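Local coordinates for oligopeptide-binding protein oppA (PDB 3DRF) that captures oligopeptides outside the cell in a voluminous binding cavity and serves the OppABCDF ABC transporter in their uptake, at residues A231-P239 against L250-V258; N308-N319 against S486-N497. All blocks are in the same frame, centred on the assembly; numbering follows the deposited sequence.

Interactions 1 and 2 follow one another along the chain: the strand pair of 231-239 and 250-258 is complete before residues 308-319 begin their pairing with the distant loop 486-497. They lie on opposite sides of the chain's centre, with their own centres about 37 Å apart and their nearest atoms about 18 Å apart, so they do not touch. Interaction 1 belongs to a mixed five-stranded sheet. Interaction 2 ties the hairpin that follows strand 292-307 to the loop between helices 482-485 and 499-508, and that loop reaches the bound peptide. One contact therefore builds sheet framework, while the other anchors part of the wall around the peptide in this closed, Venus fly-trap protein.

Interaction 1 of 2, residues A231-P239 against L250-V258; sequences AGESIKYVP and LNSITYEVV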
loop_
_atom_site.group_PDB
_atom_site.type_symbol
_atom_site.label_atom_id
_atom_site.label_comp_id
_atom_site.label_asym_id
_atom_site.label_seq_id
_atom_site.Cartn_x
_atom_site.Cartn_y
_atom_site.Cartn_z
ATOM N N ALA A 231 -14.080 -0.926 -18.159
ATOM C CA ALA A 231 -12.692 -1.290 -17.929
ATOM C C ALA A 231 -11.768 -0.112 -18.151
ATOM O O ALA A 231 -11.851 0.570 -19.133
ATOM C CB ALA A 231 -12.295 -2.477 -18.813
ATOM N N GLY A 232 -10.898 0.130 -17.189
ATOM C CA GLY A 232 -9.899 1.168 -17.324
ATOM C C GLY A 232 -10.402 2.565 -16.954
ATOM O O GLY A 232 -9.622 3.438 -16.792
ATOM N N GLU A 233 -11.715 2.724 -16.825
ATOM C CA GLU A 233 -12.292 4.073 -16.706
ATOM C C GLU A 233 -13.190 4.382 -15.505
ATOM O O GLU A 233 -12.976 5.353 -14.834
ATOM C CB GLU A 233 -13.105 4.367 -17.993
ATOM C CG GLU A 233 -12.311 4.351 -19.287
ATOM C CD GLU A 233 -13.172 4.729 -20.509
ATOM O OE1 GLU A 233 -14.249 5.206 -20.343
ATOM O OE2 GLU A 233 -12.670 4.476 -21.570
ATOM N N SER A 234 -14.220 3.591 -15.294
ATOM C CA SER A 234 -15.294 4.011 -14.397
ATOM C C SER A 234 -16.144 2.893 -13.810
ATOM O O SER A 234 -16.152 1.781 -14.290
ATOM C CB SER A 234 -16.234 4.982 -15.173
ATOM O OG SER A 234 -16.913 4.285 -16.173
ATOM N N ILE A 235 -16.867 3.254 -12.769
ATOM C CA ILE A 235 -17.867 2.405 -12.127
ATOM C C ILE A 235 -19.153 3.239 -11.914
ATOM O O ILE A 235 -19.090 4.340 -11.455
ATOM C CB ILE A 235 -17.425 1.996 -10.703
ATOM C CG1 ILE A 235 -15.995 1.400 -10.678
ATOM C CG2 ILE A 235 -18.456 1.036 -10.066
ATOM C CD1 ILE A 235 -15.348 1.391 -9.286
ATOM N N LYS A 236 -20.291 2.669 -12.248
ATOM C CA LYS A 236 -21.613 3.224 -11.863
ATOM C C LYS A 236 -22.136 2.394 -10.713
ATOM O O LYS A 236 -22.432 1.235 -10.836
ATOM C CB LYS A 236 -22.680 3.234 -13.005
ATOM C CG LYS A 236 -23.940 4.125 -12.595
ATOM C CD LYS A 236 -25.176 3.962 -13.440
ATOM C CE LYS A 236 -26.429 4.500 -12.705
ATOM N NZ LYS A 236 -27.714 3.760 -12.904
ATOM N N TYR A 237 -22.272 3.048 -9.591
ATOM C CA TYR A 237 -22.804 2.433 -8.402
ATOM C C TYR A 237 -24.301 2.769 -8.159
ATOM O O TYR A 237 -24.733 3.929 -8.317
ATOM C CB TYR A 237 -22.040 2.972 -7.222
ATOM C CG TYR A 237 -20.642 2.427 -6.964
ATOM C CD1 TYR A 237 -20.476 1.138 -6.470
ATOM C CD2 TYR A 237 -19.517 3.225 -7.085
ATOM C CE1 TYR A 237 -19.174 0.656 -6.130
ATOM C CE2 TYR A 237 -18.252 2.742 -6.764
ATOM C CZ TYR A 237 -18.106 1.467 -6.293
ATOM O OH TYR A 237 -16.907 0.967 -5.902
ATOM N N VAL A 238 -25.069 1.757 -7.759
ATOM C CA VAL A 238 -26.467 1.937 -7.329
ATOM C C VAL A 238 -26.613 1.269 -5.979
ATOM O O VAL A 238 -25.751 0.470 -5.615
ATOM C CB VAL A 238 -27.488 1.296 -8.367
ATOM C CG1 VAL A 238 -27.253 1.958 -9.734
ATOM C CG2 VAL A 238 -27.297 -0.223 -8.445
ATOM N N PRO A 239 -27.664 1.539 -5.216
ATOM C CA PRO A 239 -27.736 0.922 -3.890
ATOM C C PRO A 239 -27.823 -0.609 -3.987
ATOM O O PRO A 239 -28.411 -1.147 -4.892
ATOM C CB PRO A 239 -29.051 1.480 -3.345
ATOM C CG PRO A 239 -29.149 2.873 -3.991
ATOM C CD PRO A 239 -28.719 2.574 -5.412
ATOM N N LEU A 250 -28.262 8.517 -1.285
ATOM C CA LEU A 250 -28.087 8.731 -2.718
ATOM C C LEU A 250 -28.775 7.699 -3.597
ATOM O O LEU A 250 -28.963 6.608 -3.170
ATOM C CB LEU A 250 -26.612 8.776 -3.132
ATOM C CG LEU A 250 -25.749 9.900 -2.534
ATOM C CD1 LEU A 250 -24.255 9.556 -2.638
ATOM C CD2 LEU A 250 -25.969 11.265 -3.238
ATOM N N ASN A 251 -29.200 8.144 -4.770
ATOM C CA ASN A 251 -29.640 7.270 -5.841
ATOM C C ASN A 251 -28.496 6.607 -6.587
ATOM O O ASN A 251 -28.636 5.485 -6.960
ATOM C CB ASN A 251 -30.540 8.060 -6.815
ATOM C CG ASN A 251 -31.125 7.196 -7.922
ATOM O OD1 ASN A 251 -31.882 6.307 -7.676
ATOM N ND2 ASN A 251 -30.714 7.453 -9.100
ATOM N N SER A 252 -27.391 7.310 -6.833
ATOM C CA SER A 252 -26.279 6.681 -7.552
ATOM C C SER A 252 -24.994 7.422 -7.238
ATOM O O SER A 252 -25.020 8.516 -6.765
ATOM C CB SER A 252 -26.517 6.655 -9.054
ATOM O OG SER A 252 -26.297 7.930 -9.632
ATOM N N ILE A 253 -23.891 6.760 -7.528
ATOM C CA ILE A 253 -22.557 7.351 -7.539
ATOM C C ILE A 253 -21.806 6.911 -8.774
ATOM O O ILE A 253 -21.757 5.748 -9.009
ATOM C CB ILE A 253 -21.700 6.916 -6.288
ATOM C CG1 ILE A 253 -22.393 7.265 -4.978
ATOM C CG2 ILE A 253 -20.256 7.571 -6.372
ATOM C CD1 ILE A 253 -21.834 6.521 -3.708
ATOM N N THR A 254 -21.217 7.825 -9.527
ATOM C CA THR A 254 -20.313 7.449 -10.603
ATOM C C THR A 254 -18.890 7.713 -10.065
ATOM O O THR A 254 -18.631 8.682 -9.361
ATOM C CB THR A 254 -20.621 8.223 -11.889
ATOM O OG1 THR A 254 -20.433 9.626 -11.645
ATOM C CG2 THR A 254 -22.049 7.924 -12.298
ATOM N N TYR A 255 -17.987 6.811 -10.360
ATOM C CA TYR A 255 -16.607 6.933 -9.868
ATOM C C TYR A 255 -15.690 6.690 -11.063
ATOM O O TYR A 255 -15.750 5.647 -11.639
ATOM C CB TYR A 255 -16.346 5.929 -8.724
ATOM C CG TYR A 255 -15.404 6.406 -7.608
ATOM C CD1 TYR A 255 -14.274 7.131 -7.870
ATOM C CD2 TYR A 255 -15.668 6.118 -6.317
ATOM C CE1 TYR A 255 -13.431 7.534 -6.858
ATOM C CE2 TYR A 255 -14.832 6.529 -5.300
ATOM C CZ TYR A 255 -13.726 7.245 -5.589
ATOM O OH TYR A 255 -12.922 7.692 -4.584
ATOM N N GLU A 256 -14.901 7.701 -11.433
ATOM C CA GLU A 256 -14.132 7.714 -12.673
ATOM C C GLU A 256 -12.669 8.012 -12.416
ATOM O O GLU A 256 -12.389 8.780 -11.539
ATOM C CB GLU A 256 -14.702 8.783 -13.677
ATOM C CG GLU A 256 -16.178 8.640 -14.020
ATOM C CD GLU A 256 -16.608 9.597 -15.117
ATOM O OE1 GLU A 256 -15.940 10.555 -15.462
ATOM O OE2 GLU A 256 -17.670 9.312 -15.616
ATOM N N VAL A 257 -11.762 7.660 -13.261
ATOM C CA VAL A 257 -10.415 8.225 -13.187
ATOM C C VAL A 257 -10.395 9.546 -13.958
ATOM O O VAL A 257 -11.204 9.768 -14.864
ATOM C CB VAL A 257 -9.279 7.264 -13.661
ATOM C CG1 VAL A 257 -9.116 6.092 -12.678
ATOM C CG2 VAL A 257 -9.508 6.788 -15.088
ATOM N N VAL A 258 -9.555 10.453 -13.513
ATOM C CA VAL A 258 -9.265 11.723 -14.169
ATOM C C VAL A 258 -7.772 12.032 -14.135
ATOM O O VAL A 258 -7.091 11.747 -13.149
ATOM C CB VAL A 258 -10.036 12.885 -13.515
ATOM C CG1 VAL A 258 -9.584 13.077 -12.075
ATOM C CG2 VAL A 258 -9.846 14.163 -14.316
HETATM O O HOH W 1 -12.295 7.996 -16.831
#
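Tyr237 and Ile253 form a hydrogen-bonded pair of the antiparallel ladder between strands 234-239 and 252-258, two neighbours in the mixed five-stranded sheet of this solute-binding fold. Tyr237 N donates to Ile253 O at 2.8 Å, and Ile253 N returns a bond to Tyr237 O. The same reciprocal pattern joins Ile235 to Tyr255, and the strand axes run at 172° to each other.

Three residues of these pairs, Tyr237, Tyr255 and Ile253, bury the most surface here, and their side chains all lie on the face that also carries Ile235. CB of Tyr237 packs against CB of Ile253 at 4.1 Å. With CG set beside the backbone N (chi1 -77°), the Tyr237 ring meets Ile253 O at its edge, in plane, while Ile235 CG2 lies over one ring face, 3.6 Å above its centre. Along the same face of the sheet, CE2 of Tyr237 touches CB of Tyr255 at 4.2 Å; the two tyrosine side chains cross obliquely and their hydroxyls part company, Tyr237 OH bonding to Met62 O and Tyr255 OH to Asn276. Val37 of strand 34-40 packs on both Ile253 and Tyr255.

The other face bears Ser234, Lys236, Thr254 and Glu256, where CB of Ser234 rests on the extended Glu256 chain. Glu233 and Ser234 form a classic beta bulge opposite Val230 of the neighbouring strand 224-230. Beyond the last ladder pair, Val257 N donates to Glu233 O at 3.0 Å, and a water donates to Val257 O and, weakly, to Glu233 O.

Interaction 2 of 2, residues N308-N319 against S486-N497; sequences NLGHYDAKNSIN and SAAAPYNFGHFN
Asn319 and His495 meet nearly coplanar, their amide and ring planes 28° apart: His495 ND1 donates to Asn319 OD1 at 2.9 Å, within the ring plane and almost straight down the amide C=O. The other end of the amide makes two bonds: Asn319 ND2 gives an N-H to Ala489 O at 3.0 Å and a more bent bond to Ala487 O, both from above the carbonyl plane. Ala487 O takes the backbone N of Asn319 as well, while Asn319 O accepts from Asn497 ND2. A leucine in place of Asn319 would probably leave His495 ND1 without its acceptor and its ring less firmly oriented, and Ala489 O without one of its two donors.

The His495 ring is further fixed by His311 C over one face and Phe493 O over the other, with CD2 only 3.1 Å from Gly310 O. Next to it, CG of Tyr312 stands opposite the backbone N (chi1 -171°), which carries its OH to Ala488 O at 2.7 Å; Pro490 CG sits over one face of the ring in a CH-pi contact, 4.0 Å from its centroid. At the far end, Leu309 N donates to Gly494 O.

Behind this shell, Asp138 holds Ala488 N, Gln321 bonds to Asn497 N, and Asn492, whose ND2 is bonded to Phe485 O, weakly accepts the N-H of His495 at OD1. Three type I turns shape residues 486-495, which clamp onto a G1-bulge hairpin and present Tyr491 and Phe493 to the bound peptide, forming part of the cavity wall of this peptide-binding receptor.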
loop_
_atom_site.group_PDB
_atom_site.type_symbol
_atom_site.label_atom_id
_atom_site.label_comp_id
_atom_site.label_asym_id
_atom_site.label_seq_id
_atom_site.Cartn_x
_atom_site.Cartn_y
_atom_site.Cartn_z
ATOM N N ASN A 308 17.893 -1.967 -5.989
ATOM C CA ASN A 308 17.672 -3.336 -6.446
ATOM C C ASN A 308 18.890 -4.173 -6.059
ATOM O O ASN A 308 19.959 -4.021 -6.602
ATOM C CB ASN A 308 17.455 -3.323 -7.969
ATOM C CG ASN A 308 16.965 -4.662 -8.495
ATOM O OD1 ASN A 308 16.603 -5.527 -7.778
ATOM N ND2 ASN A 308 16.958 -4.787 -9.801
ATOM N N LEU A 309 18.681 -5.087 -5.110
ATOM C CA LEU A 309 19.777 -5.837 -4.485
ATOM C C LEU A 309 19.655 -7.350 -4.588
ATOM O O LEU A 309 20.427 -8.039 -4.052
ATOM C CB LEU A 309 19.845 -5.460 -2.990
ATOM C CG LEU A 309 20.090 -3.955 -2.740
ATOM C CD1 LEU A 309 19.985 -3.708 -1.203
ATOM C CD2 LEU A 309 21.449 -3.427 -3.248
ATOM N N GLY A 310 18.642 -7.834 -5.270
ATOM C CA GLY A 310 18.465 -9.273 -5.371
ATOM C C GLY A 310 17.326 -9.692 -6.286
ATOM O O GLY A 310 16.976 -9.021 -7.188
ATOM N N HIS A 311 16.805 -10.882 -6.007
ATOM C CA HIS A 311 15.665 -11.461 -6.730
ATOM C C HIS A 311 14.704 -12.155 -5.735
ATOM O O HIS A 311 15.061 -12.380 -4.600
ATOM C CB HIS A 311 16.171 -12.411 -7.852
ATOM C CG HIS A 311 16.584 -13.764 -7.366
ATOM N ND1 HIS A 311 17.860 -14.044 -6.912
ATOM C CD2 HIS A 311 15.917 -14.935 -7.367
ATOM C CE1 HIS A 311 17.920 -15.321 -6.599
ATOM N NE2 HIS A 311 16.764 -15.882 -6.872
ATOM N N TYR A 312 13.506 -12.501 -6.214
ATOM C CA TYR A 312 12.506 -13.259 -5.430
ATOM C C TYR A 312 12.408 -14.682 -5.972
ATOM O O TYR A 312 12.188 -14.885 -7.144
ATOM C CB TYR A 312 11.162 -12.545 -5.492
ATOM C CG TYR A 312 10.173 -13.169 -4.532
ATOM C CD1 TYR A 312 10.212 -12.868 -3.176
ATOM C CD2 TYR A 312 9.261 -14.083 -4.962
ATOM C CE1 TYR A 312 9.314 -13.443 -2.286
ATOM C CE2 TYR A 312 8.334 -14.673 -4.072
ATOM C CZ TYR A 312 8.393 -14.367 -2.732
ATOM O OH TYR A 312 7.473 -14.963 -1.893
ATOM N N ASP A 313 12.627 -15.626 -5.086
ATOM C CA ASP A 313 12.539 -17.067 -5.338
ATOM C C ASP A 313 11.114 -17.485 -4.987
ATOM O O ASP A 313 10.757 -17.575 -3.873
ATOM C CB ASP A 313 13.567 -17.793 -4.442
ATOM C CG ASP A 313 13.484 -19.319 -4.488
ATOM O OD1 ASP A 313 12.565 -19.888 -4.990
ATOM O OD2 ASP A 313 14.383 -19.870 -3.908
ATOM N N ALA A 314 10.319 -17.688 -6.036
ATOM C CA ALA A 314 8.905 -18.037 -5.893
ATOM C C ALA A 314 8.711 -19.453 -5.350
ATOM O O ALA A 314 7.866 -19.665 -4.555
ATOM C CB ALA A 314 8.204 -17.924 -7.258
ATOM N N LYS A 315 9.570 -20.355 -5.736
ATOM C CA LYS A 315 9.432 -21.758 -5.296
ATOM C C LYS A 315 9.507 -21.836 -3.762
ATOM O O LYS A 315 8.720 -22.451 -3.130
ATOM C CB LYS A 315 10.458 -22.646 -6.021
ATOM C CG LYS A 315 10.520 -24.060 -5.450
ATOM C CD LYS A 315 9.308 -24.868 -5.885
ATOM C CE LYS A 315 9.551 -26.383 -5.687
ATOM N NZ LYS A 315 9.662 -26.773 -4.286
ATOM N N ASN A 316 10.462 -21.122 -3.192
ATOM C CA ASN A 316 10.679 -21.127 -1.752
ATOM C C ASN A 316 10.132 -19.914 -1.032
ATOM O O ASN A 316 10.335 -19.782 0.130
ATOM C CB ASN A 316 12.190 -21.276 -1.473
ATOM C CG ASN A 316 12.738 -22.614 -2.000
ATOM O OD1 ASN A 316 12.267 -23.643 -1.626
ATOM N ND2 ASN A 316 13.602 -22.541 -2.957
ATOM N N SER A 317 9.462 -19.046 -1.770
ATOM C CA SER A 317 8.865 -17.794 -1.236
ATOM C C SER A 317 9.825 -17.027 -0.355
ATOM O O SER A 317 9.592 -16.801 0.778
ATOM C CB SER A 317 7.558 -18.097 -0.479
ATOM O OG SER A 317 6.632 -18.625 -1.373
ATOM N N ILE A 318 10.915 -16.625 -0.961
ATOM C CA ILE A 318 12.014 -15.934 -0.254
ATOM C C ILE A 318 12.783 -14.943 -1.157
ATOM O O ILE A 318 13.151 -15.239 -2.269
ATOM C CB ILE A 318 12.975 -17.009 0.415
ATOM C CG1 ILE A 318 14.089 -16.402 1.309
ATOM C CG2 ILE A 318 13.668 -17.890 -0.670
ATOM C CD1 ILE A 318 15.109 -17.454 1.886
ATOM N N ASN A 319 13.031 -13.777 -0.577
ATOM C CA ASN A 319 13.951 -12.797 -1.169
ATOM C C ASN A 319 15.387 -13.268 -0.982
ATOM O O ASN A 319 15.762 -13.753 0.034
ATOM C CB ASN A 319 13.697 -11.412 -0.509
ATOM C CG ASN A 319 12.438 -10.776 -1.039
ATOM O OD1 ASN A 319 12.401 -10.379 -2.136
ATOM N ND2 ASN A 319 11.430 -10.712 -0.230
ATOM N N SER A 486 9.235 -8.206 4.946
ATOM C CA SER A 486 9.588 -9.569 5.416
ATOM C C SER A 486 10.172 -10.405 4.258
ATOM O O SER A 486 9.854 -10.243 3.112
ATOM C CB SER A 486 8.398 -10.281 6.116
ATOM O OG SER A 486 7.330 -10.595 5.205
ATOM N N ALA A 487 11.028 -11.330 4.657
ATOM C CA ALA A 487 11.793 -12.132 3.731
ATOM C C ALA A 487 10.911 -12.863 2.695
ATOM O O ALA A 487 11.325 -13.020 1.603
ATOM C CB ALA A 487 12.654 -13.131 4.504
ATOM N N ALA A 488 9.726 -13.300 3.121
ATOM C CA ALA A 488 8.827 -14.037 2.206
ATOM C C ALA A 488 7.944 -13.168 1.296
ATOM O O ALA A 488 7.281 -13.693 0.471
ATOM C CB ALA A 488 7.913 -14.950 3.024
ATOM N N ALA A 489 7.976 -11.851 1.459
ATOM C CA ALA A 489 7.057 -10.966 0.749
ATOM C C ALA A 489 7.601 -10.451 -0.594
ATOM O O ALA A 489 8.568 -9.764 -0.587
ATOM C CB ALA A 489 6.785 -9.709 1.647
ATOM N N PRO A 490 6.884 -10.653 -1.693
ATOM C CA PRO A 490 7.244 -10.016 -2.979
ATOM C C PRO A 490 7.148 -8.472 -2.928
ATOM O O PRO A 490 7.710 -7.810 -3.707
ATOM C CB PRO A 490 6.154 -10.539 -3.935
ATOM C CG PRO A 490 5.749 -11.855 -3.391
ATOM C CD PRO A 490 5.780 -11.632 -1.851
ATOM N N TYR A 491 6.467 -7.930 -1.913
ATOM C CA TYR A 491 6.413 -6.464 -1.766
ATOM C C TYR A 491 7.769 -5.817 -1.331
ATOM O O TYR A 491 7.903 -4.663 -1.421
ATOM C CB TYR A 491 5.335 -6.072 -0.763
ATOM C CG TYR A 491 3.905 -5.986 -1.325
ATOM C CD1 TYR A 491 3.546 -6.546 -2.536
ATOM C CD2 TYR A 491 2.919 -5.369 -0.585
ATOM C CE1 TYR A 491 2.240 -6.455 -3.003
ATOM C CE2 TYR A 491 1.616 -5.288 -1.053
ATOM C CZ TYR A 491 1.282 -5.834 -2.248
ATOM O OH TYR A 491 -0.052 -5.715 -2.693
ATOM N N ASN A 492 8.738 -6.650 -0.943
ATOM C CA ASN A 492 10.122 -6.219 -0.756
ATOM C C ASN A 492 10.752 -6.116 -2.157
ATOM O O ASN A 492 11.362 -7.012 -2.638
ATOM C CB ASN A 492 10.880 -7.209 0.165
ATOM C CG ASN A 492 12.295 -6.688 0.551
ATOM O OD1 ASN A 492 12.964 -6.134 -0.213
ATOM N ND2 ASN A 492 12.677 -6.880 1.776
ATOM N N PHE A 493 10.546 -4.963 -2.790
ATOM C CA PHE A 493 10.815 -4.793 -4.252
ATOM C C PHE A 493 12.270 -4.854 -4.644
ATOM O O PHE A 493 12.573 -5.233 -5.712
ATOM C CB PHE A 493 10.234 -3.428 -4.762
ATOM C CG PHE A 493 8.710 -3.330 -4.754
ATOM C CD1 PHE A 493 7.913 -4.471 -4.873
ATOM C CD2 PHE A 493 8.110 -2.110 -4.637
ATOM C CE1 PHE A 493 6.524 -4.398 -4.863
ATOM C CE2 PHE A 493 6.718 -2.052 -4.635
ATOM C CZ PHE A 493 5.957 -3.176 -4.787
ATOM N N GLY A 494 13.131 -4.440 -3.732
ATOM C CA GLY A 494 14.575 -4.549 -3.941
ATOM C C GLY A 494 15.214 -5.864 -3.482
ATOM O O GLY A 494 16.375 -6.062 -3.730
ATOM N N HIS A 495 14.453 -6.709 -2.795
ATOM C CA HIS A 495 14.811 -8.115 -2.433
ATOM C C HIS A 495 16.034 -8.204 -1.489
ATOM O O HIS A 495 16.845 -9.070 -1.628
ATOM C CB HIS A 495 15.052 -8.981 -3.706
ATOM C CG HIS A 495 14.064 -8.722 -4.791
ATOM N ND1 HIS A 495 12.735 -9.025 -4.651
ATOM C CD2 HIS A 495 14.201 -8.156 -5.997
ATOM C CE1 HIS A 495 12.082 -8.630 -5.724
ATOM N NE2 HIS A 495 12.964 -8.141 -6.567
ATOM N N PHE A 496 16.060 -7.331 -0.497
ATOM C CA PHE A 496 17.025 -7.516 0.588
ATOM C C PHE A 496 16.515 -8.635 1.513
ATOM O O PHE A 496 15.351 -8.922 1.593
ATOM C CB PHE A 496 17.374 -6.202 1.329
ATOM C CG PHE A 496 16.271 -5.652 2.246
ATOM C CD1 PHE A 496 15.989 -6.235 3.493
ATOM C CD2 PHE A 496 15.534 -4.547 1.829
ATOM C CE1 PHE A 496 15.000 -5.687 4.327
ATOM C CE2 PHE A 496 14.562 -4.004 2.684
ATOM C CZ PHE A 496 14.302 -4.580 3.919
ATOM N N ASN A 497 17.466 -9.255 2.153
ATOM C CA ASN A 497 17.216 -10.333 3.111
ATOM C C ASN A 497 18.364 -10.305 4.115
ATOM O O ASN A 497 19.435 -10.758 3.840
ATOM C CB ASN A 497 17.145 -11.720 2.410
ATOM C CG ASN A 497 16.752 -12.815 3.392
ATOM O OD1 ASN A 497 17.158 -12.804 4.494
ATOM N ND2 ASN A 497 15.943 -13.724 2.946
HETATM O O HOH W 2 14.327 -6.903 -8.828
#